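Local coordinates for eukaryotic translation initiation factor 4 gamma 2 (Homo sapiens, PDB 4IUL), which probably helps recruit the helicase eIF4A during translation initiation, through a MIF4G domain built of HEAT repeats, at residues 154-159 against 174-179; 160-163 against 167-170. All blocks are in the same frame, centred on the assembly; numbering follows the deposited sequence.

Interaction 1: 154-159 against 174-179; sequences GNIKFI and HKCIKT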
ATOM      1  N   GLY A 154      -1.094   6.270  -5.138  1.00 39.02           N
ATOM      2  CA  GLY A 154      -1.527   6.318  -3.759  1.00 37.66           C
ATOM      3  C   GLY A 154      -1.683   4.898  -3.238  1.00 37.27           C
ATOM      4  O   GLY A 154      -1.344   4.610  -2.088  1.00 36.59           O
ATOM      5  N   ASN A 155      -2.184   4.004  -4.089  1.00 36.08           N
ATOM      6  CA  ASN A 155      -2.375   2.608  -3.702  1.00 36.43           C
ATOM      7  C   ASN A 155      -1.031   1.959  -3.385  1.00 36.16           C
ATOM      8  O   ASN A 155      -0.886   1.273  -2.370  1.00 35.51           O
ATOM      9  CB  ASN A 155      -3.069   1.821  -4.822  1.00 36.21           C
ATOM     10  CG  ASN A 155      -3.680   0.516  -4.328  1.00 36.34           C
ATOM     11  OD1 ASN A 155      -3.582   0.181  -3.149  1.00 35.58           O
ATOM     12  ND2 ASN A 155      -4.317  -0.227  -5.231  1.00 37.58           N
ATOM     13  N   ILE A 156      -0.048   2.184  -4.254  1.00 35.02           N
ATOM     14  CA  ILE A 156       1.280   1.614  -4.066  1.00 34.18           C
ATOM     15  C   ILE A 156       1.970   2.119  -2.794  1.00 34.54           C
ATOM     16  O   ILE A 156       2.624   1.343  -2.098  1.00 35.22           O
ATOM     17  CB  ILE A 156       2.171   1.886  -5.293  1.00 32.27           C
ATOM     18  CG1 ILE A 156       1.614   1.112  -6.495  1.00 30.88           C
ATOM     19  CG2 ILE A 156       3.607   1.465  -5.006  1.00 30.87           C
ATOM     20  CD1 ILE A 156       2.325   1.383  -7.790  1.00 27.60           C
ATOM     21  N   LYS A 157       1.812   3.405  -2.489  1.00 32.89           N
ATOM     22  CA  LYS A 157       2.416   3.998  -1.295  1.00 32.23           C
ATOM     23  C   LYS A 157       1.837   3.394  -0.012  1.00 32.05           C
ATOM     24  O   LYS A 157       2.554   3.203   0.975  1.00 30.44           O
ATOM     25  CB  LYS A 157       2.198   5.512  -1.299  1.00 33.02           C
ATOM     26  CG  LYS A 157       2.743   6.257  -0.085  1.00 35.42           C
ATOM     27  CD  LYS A 157       2.404   7.750  -0.180  1.00 39.44           C
ATOM     28  CE  LYS A 157       2.847   8.533   1.055  1.00 39.10           C
ATOM     29  NZ  LYS A 157       4.321   8.412   1.277  1.00 43.73           N
ATOM     30  N   PHE A 158       0.541   3.096  -0.020  1.00 30.84           N
ATOM     31  CA  PHE A 158      -0.099   2.503   1.152  1.00 28.98           C
ATOM     32  C   PHE A 158       0.397   1.060   1.326  1.00 28.70           C
ATOM     33  O   PHE A 158       0.626   0.600   2.448  1.00 27.50           O
ATOM     34  CB  PHE A 158      -1.629   2.551   1.003  1.00 28.25           C
ATOM     35  CG  PHE A 158      -2.380   2.014   2.195  1.00 26.19           C
ATOM     36  CD1 PHE A 158      -2.027   2.390   3.487  1.00 25.57           C
ATOM     37  CD2 PHE A 158      -3.439   1.124   2.024  1.00 24.65           C
ATOM     38  CE1 PHE A 158      -2.718   1.882   4.600  1.00 24.43           C
ATOM     39  CE2 PHE A 158      -4.130   0.616   3.124  1.00 24.84           C
ATOM     40  CZ  PHE A 158      -3.768   0.995   4.413  1.00 21.34           C
ATOM     41  N   ILE A 159       0.575   0.361   0.209  1.00 27.31           N
ATOM     42  CA  ILE A 159       1.074  -1.008   0.239  1.00 28.85           C
ATOM     43  C   ILE A 159       2.486  -0.998   0.833  1.00 30.71           C
ATOM     44  O   ILE A 159       2.818  -1.811   1.700  1.00 29.55           O
ATOM     45  CB  ILE A 159       1.078  -1.621  -1.181  1.00 28.66           C
ATOM     46  CG1 ILE A 159      -0.372  -1.886  -1.621  1.00 29.29           C
ATOM     47  CG2 ILE A 159       1.887  -2.915  -1.204  1.00 28.08           C
ATOM     48  CD1 ILE A 159      -0.532  -2.223  -3.109  1.00 31.60           C
ATOM     49  N   HIS A 174       6.644  -6.937  -5.178  1.00 29.02           N
ATOM     50  CA  HIS A 174       7.358  -7.106  -6.451  1.00 29.21           C
ATOM     51  C   HIS A 174       6.441  -6.687  -7.605  1.00 30.03           C
ATOM     52  O   HIS A 174       6.902  -6.163  -8.619  1.00 30.51           O
ATOM     53  CB  HIS A 174       7.808  -8.566  -6.647  1.00 25.65           C
ATOM     54  CG  HIS A 174       9.040  -8.930  -5.874  1.00 25.10           C
ATOM     55  ND1 HIS A 174      10.299  -8.501  -6.237  1.00 26.04           N
ATOM     56  CD2 HIS A 174       9.200  -9.633  -4.726  1.00 24.34           C
ATOM     57  CE1 HIS A 174      11.179  -8.918  -5.343  1.00 27.98           C
ATOM     58  NE2 HIS A 174      10.538  -9.605  -4.414  1.00 25.37           N
ATOM     59  N   LYS A 175       5.143  -6.911  -7.443  1.00 30.39           N
ATOM     60  CA  LYS A 175       4.179  -6.558  -8.479  1.00 32.75           C
ATOM     61  C   LYS A 175       4.081  -5.035  -8.626  1.00 33.00           C
ATOM     62  O   LYS A 175       3.848  -4.527  -9.722  1.00 32.45           O
ATOM     63  CB  LYS A 175       2.809  -7.155  -8.142  1.00 33.86           C
ATOM     64  CG  LYS A 175       2.083  -7.733  -9.337  1.00 39.42           C
ATOM     65  CD  LYS A 175       0.970  -8.677  -8.910  1.00 43.58           C
ATOM     66  CE  LYS A 175       1.527  -9.908  -8.223  1.00 44.82           C
ATOM     67  NZ  LYS A 175       0.448 -10.828  -7.760  1.00 46.82           N
ATOM     68  N   CYS A 176       4.256  -4.313  -7.520  1.00 32.23           N
ATOM     69  CA  CYS A 176       4.224  -2.860  -7.549  1.00 31.98           C
ATOM     70  C   CYS A 176       5.486  -2.366  -8.269  1.00 33.14           C
ATOM     71  O   CYS A 176       5.418  -1.521  -9.160  1.00 34.61           O
ATOM     72  CB  CYS A 176       4.188  -2.289  -6.122  1.00 31.73           C
ATOM     73  SG  CYS A 176       2.603  -2.469  -5.245  1.00 32.39           S
ATOM     74  N   ILE A 177       6.636  -2.903  -7.875  1.00 32.14           N
ATOM     75  CA  ILE A 177       7.911  -2.520  -8.469  1.00 32.90           C
ATOM     76  C   ILE A 177       7.923  -2.755  -9.976  1.00 34.99           C
ATOM     77  O   ILE A 177       8.414  -1.924 -10.732  1.00 32.93           O
ATOM     78  CB  ILE A 177       9.083  -3.312  -7.841  1.00 31.13           C
ATOM     79  CG1 ILE A 177       9.282  -2.874  -6.388  1.00 28.43           C
ATOM     80  CG2 ILE A 177      10.363  -3.110  -8.669  1.00 30.13           C
ATOM     81  CD1 ILE A 177      10.398  -3.600  -5.674  1.00 26.06           C
ATOM     82  N   LYS A 178       7.382  -3.890 -10.399  1.00 37.58           N
ATOM     83  CA  LYS A 178       7.344  -4.239 -11.813  1.00 41.11           C
ATOM     84  C   LYS A 178       6.543  -3.254 -12.655  1.00 42.42           C
ATOM     85  O   LYS A 178       6.954  -2.911 -13.765  1.00 41.86           O
ATOM     86  CB  LYS A 178       6.769  -5.646 -12.003  1.00 41.94           C
ATOM     87  CG  LYS A 178       6.707  -6.075 -13.459  1.00 45.43           C
ATOM     88  CD  LYS A 178       6.338  -7.547 -13.621  1.00 46.93           C
ATOM     89  CE  LYS A 178       6.381  -7.953 -15.093  1.00 48.06           C
ATOM     90  NZ  LYS A 178       6.016  -9.378 -15.286  1.00 49.63           N
ATOM     91  N   THR A 179       5.404  -2.800 -12.137  1.00 42.49           N
ATOM     92  CA  THR A 179       4.579  -1.862 -12.888  1.00 45.11           C
ATOM     93  C   THR A 179       5.209  -0.472 -12.959  1.00 45.17           C
ATOM     94  O   THR A 179       5.033   0.243 -13.943  1.00 44.45           O
ATOM     95  CB  THR A 179       3.159  -1.745 -12.287  1.00 46.27           C
ATOM     96  OG1 THR A 179       3.233  -1.195 -10.970  1.00 48.77           O
ATOM     97  CG2 THR A 179       2.501  -3.111 -12.215  1.00 47.91           C
TER
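Cys176 reaches from helix 170-181 to two isoleucines one turn apart on helix 141-163. The apolar contacts centre on its sulfur. SG of Cys176 lies 3.8 Å from CD1 of Ile159 and 3.9 Å from CG1 of Ile156. With SG anti to its own carbonyl carbon (chi1 -73°), the thiol projects toward helix 141-163 and meets both isoleucines. Ile156 also brings its short branch: CG2 of Ile156 is 4.0 Å from CB of Cys176. Ile156 therefore touches the cysteine with both branches, and Ile159 meets the same sulfur mainly with the end of its longer one. The CA atoms of Ile156 and Cys176 are 6.4 Å apart, the nearest pair between the two segments.

At the margin, the side chains of Ile156 and Thr179 run alongside each other, pointing opposite ways. CD1 of Ile156 comes 4.2 Å from OG1 of Thr179, a loose contact with a polar atom.

No hydrogen bond joins the two segments. The hydroxyl of Thr179 turns back on its own helix instead and donates to the carbonyl of Cys176, with OG1 of Thr179 2.9 Å from O of Cys176. This bond satisfies the hydroxyl proton beside the apolar cluster.

The two segments run roughly antiparallel, at 144°, with their axes 10.6 Å apart. This is helical-hairpin packing, as in a HEAT repeat domain. Few side chains span the gap, and neighbouring helices complete the core. Helix 107-127 brings Leu116 to Ile159 and Phe120 to Cys176. Helix 193-210 brings Cys198 and Ile202 to Ile156.

Interaction 2: 160-163 against 167-170; sequences GELG and LIHE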
ATOM      1  N   GLY A 160       3.314  -0.061   0.380  1.00 31.76           N
ATOM      2  CA  GLY A 160       4.659   0.033   0.913  1.00 31.63           C
ATOM      3  C   GLY A 160       4.638   0.182   2.429  1.00 33.52           C
ATOM      4  O   GLY A 160       5.363  -0.528   3.138  1.00 34.59           O
ATOM      5  N   GLU A 161       3.799   1.084   2.936  1.00 32.30           N
ATOM      6  CA  GLU A 161       3.712   1.316   4.378  1.00 34.30           C
ATOM      7  C   GLU A 161       3.251   0.103   5.186  1.00 34.12           C
ATOM      8  O   GLU A 161       3.645  -0.063   6.340  1.00 34.91           O
ATOM      9  CB  GLU A 161       2.797   2.511   4.674  1.00 33.90           C
ATOM     10  CG  GLU A 161       3.411   3.864   4.325  1.00 38.84           C
ATOM     11  CD  GLU A 161       4.686   4.160   5.107  1.00 41.94           C
ATOM     12  OE1 GLU A 161       5.762   4.254   4.481  1.00 45.10           O
ATOM     13  OE2 GLU A 161       4.616   4.297   6.348  1.00 44.84           O
ATOM     14  N   LEU A 162       2.412  -0.736   4.587  1.00 33.73           N
ATOM     15  CA  LEU A 162       1.928  -1.929   5.262  1.00 31.42           C
ATOM     16  C   LEU A 162       3.033  -2.987   5.276  1.00 31.48           C
ATOM     17  O   LEU A 162       3.242  -3.668   6.282  1.00 27.16           O
ATOM     18  CB  LEU A 162       0.684  -2.472   4.554  1.00 32.16           C
ATOM     19  CG  LEU A 162      -0.608  -1.638   4.645  1.00 32.87           C
ATOM     20  CD1 LEU A 162      -1.653  -2.215   3.709  1.00 28.88           C
ATOM     21  CD2 LEU A 162      -1.126  -1.623   6.081  1.00 30.21           C
ATOM     22  N   GLY A 163       3.733  -3.122   4.153  1.00 31.65           N
ATOM     23  CA  GLY A 163       4.816  -4.090   4.073  1.00 33.23           C
ATOM     24  C   GLY A 163       5.863  -3.839   5.153  1.00 33.42           C
ATOM     25  O   GLY A 163       6.410  -4.765   5.746  1.00 32.30           O
ATOM     26  N   LEU A 167       2.509  -6.425   7.272  1.00 29.24           N
ATOM     27  CA  LEU A 167       1.066  -6.623   7.114  1.00 28.55           C
ATOM     28  C   LEU A 167       0.660  -7.176   5.735  1.00 29.11           C
ATOM     29  O   LEU A 167      -0.477  -7.610   5.556  1.00 28.64           O
ATOM     30  CB  LEU A 167       0.322  -5.317   7.433  1.00 29.27           C
ATOM     31  CG  LEU A 167       0.405  -4.950   8.929  1.00 30.87           C
ATOM     32  CD1 LEU A 167      -0.262  -3.599   9.216  1.00 26.69           C
ATOM     33  CD2 LEU A 167      -0.256  -6.062   9.744  1.00 31.25           C
ATOM     34  N   ILE A 168       1.574  -7.138   4.764  1.00 28.25           N
ATOM     35  CA  ILE A 168       1.339  -7.715   3.438  1.00 28.16           C
ATOM     36  C   ILE A 168       2.645  -8.409   3.038  1.00 31.24           C
ATOM     37  O   ILE A 168       3.687  -8.150   3.641  1.00 31.45           O
ATOM     38  CB  ILE A 168       0.914  -6.665   2.358  1.00 28.96           C
ATOM     39  CG1 ILE A 168       1.856  -5.461   2.357  1.00 27.27           C
ATOM     40  CG2 ILE A 168      -0.551  -6.267   2.560  1.00 23.94           C
ATOM     41  CD1 ILE A 168       3.100  -5.671   1.515  1.00 29.57           C
ATOM     42  N   HIS A 169       2.591  -9.282   2.034  1.00 33.13           N
ATOM     43  CA  HIS A 169       3.761 -10.056   1.606  1.00 35.48           C
ATOM     44  C   HIS A 169       4.595  -9.586   0.393  1.00 35.85           C
ATOM     45  O   HIS A 169       4.258  -8.606  -0.290  1.00 34.24           O
ATOM     46  CB  HIS A 169       3.319 -11.505   1.392  1.00 40.22           C
ATOM     47  CG  HIS A 169       2.724 -12.136   2.616  1.00 46.75           C
ATOM     48  ND1 HIS A 169       1.843 -13.196   2.556  1.00 48.96           N
ATOM     49  CD2 HIS A 169       2.879 -11.849   3.931  1.00 47.55           C
ATOM     50  CE1 HIS A 169       1.479 -13.533   3.782  1.00 49.48           C
ATOM     51  NE2 HIS A 169       2.094 -12.731   4.635  1.00 49.21           N
ATOM     52  N   GLU A 170       5.676 -10.327   0.136  1.00 34.48           N
ATOM     53  CA  GLU A 170       6.631 -10.053  -0.946  1.00 36.01           C
ATOM     54  C   GLU A 170       6.063 -10.012  -2.356  1.00 35.93           C
ATOM     55  O   GLU A 170       6.451  -9.176  -3.177  1.00 36.33           O
ATOM     56  CB  GLU A 170       7.762 -11.088  -0.945  1.00 34.14           C
ATOM     57  CG  GLU A 170       8.689 -11.050   0.248  1.00 37.43           C
ATOM     58  CD  GLU A 170      10.036 -11.722  -0.052  1.00 39.30           C
ATOM     59  OE1 GLU A 170      10.040 -12.854  -0.581  1.00 38.01           O
ATOM     60  OE2 GLU A 170      11.090 -11.114   0.239  1.00 40.50           O
TER
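Leu167 meets Leu162 through both backbone and side chain. N of Leu167 donates to O of Leu162 at 3.0 Å, with a nearly straight N-H...O angle of 165°. The donor lies above the carbonyl plane, 42° out of it. The bond gives this carbonyl a partner just beyond the last turn of helix 141-163. CB of Leu167 is also close, 3.5 Å from O of Leu162. Farther out, the two leucine side chains lie roughly perpendicular to each other. CD1 of Leu167 is 3.8 Å from CD2 of Leu162. Helix 74-87 contributes Cys81 beside Leu167, and Leu116 of helix 107-127 lies against Leu162.

This short connection links helices 141-163 and 170-181, which pack as a roughly antiparallel hairpin in the HEAT repeat fold. Here the chain folds back beside the end of the first helix before the second begins.

Ile168 is extended in the backbone and turns its longer branch to the helix end. CG1 lies between the backbone N and the carbonyl carbon (chi1 49°), and CD1 follows it round towards Gly163. CG1 of Ile168 is 3.5 Å from the N of Gly163. CD1 of Ile168 is 3.5 Å from the CA of Gly163, so the methyl group lies directly against that bare CA. CG1 of Ile168 also packs 3.9 Å from CB of Leu162.

His169 occupies the N-cap position before helix 170-181, while its side chain lies near Ile113 of helix 107-127. Glu170 opens that helix, and its carboxylate OE2 is hydrogen-bonded to NE2 of His212.

How the interactions relate
From the N terminus, the chain first passes through 154-159 and 160-163, consecutive parts of helix 141-163. It then turns through 167-170 and enters helix 170-181, where 174-179 lies. Interaction 2 closes the short inner loop, with three residues between its segments. Interaction 1 closes the wider loop around it, with fourteen between, so the two contacts nest and do not cross. Their centres are about 10 Å apart. They also touch directly, as CG1 of Ile168 packs 3.8 Å from the O of Ile159. Interaction 2 holds the connecting turn to the end of helix 141-163, and interaction 1 joins the flanks of the two helices, in the interior of the MIF4G domain.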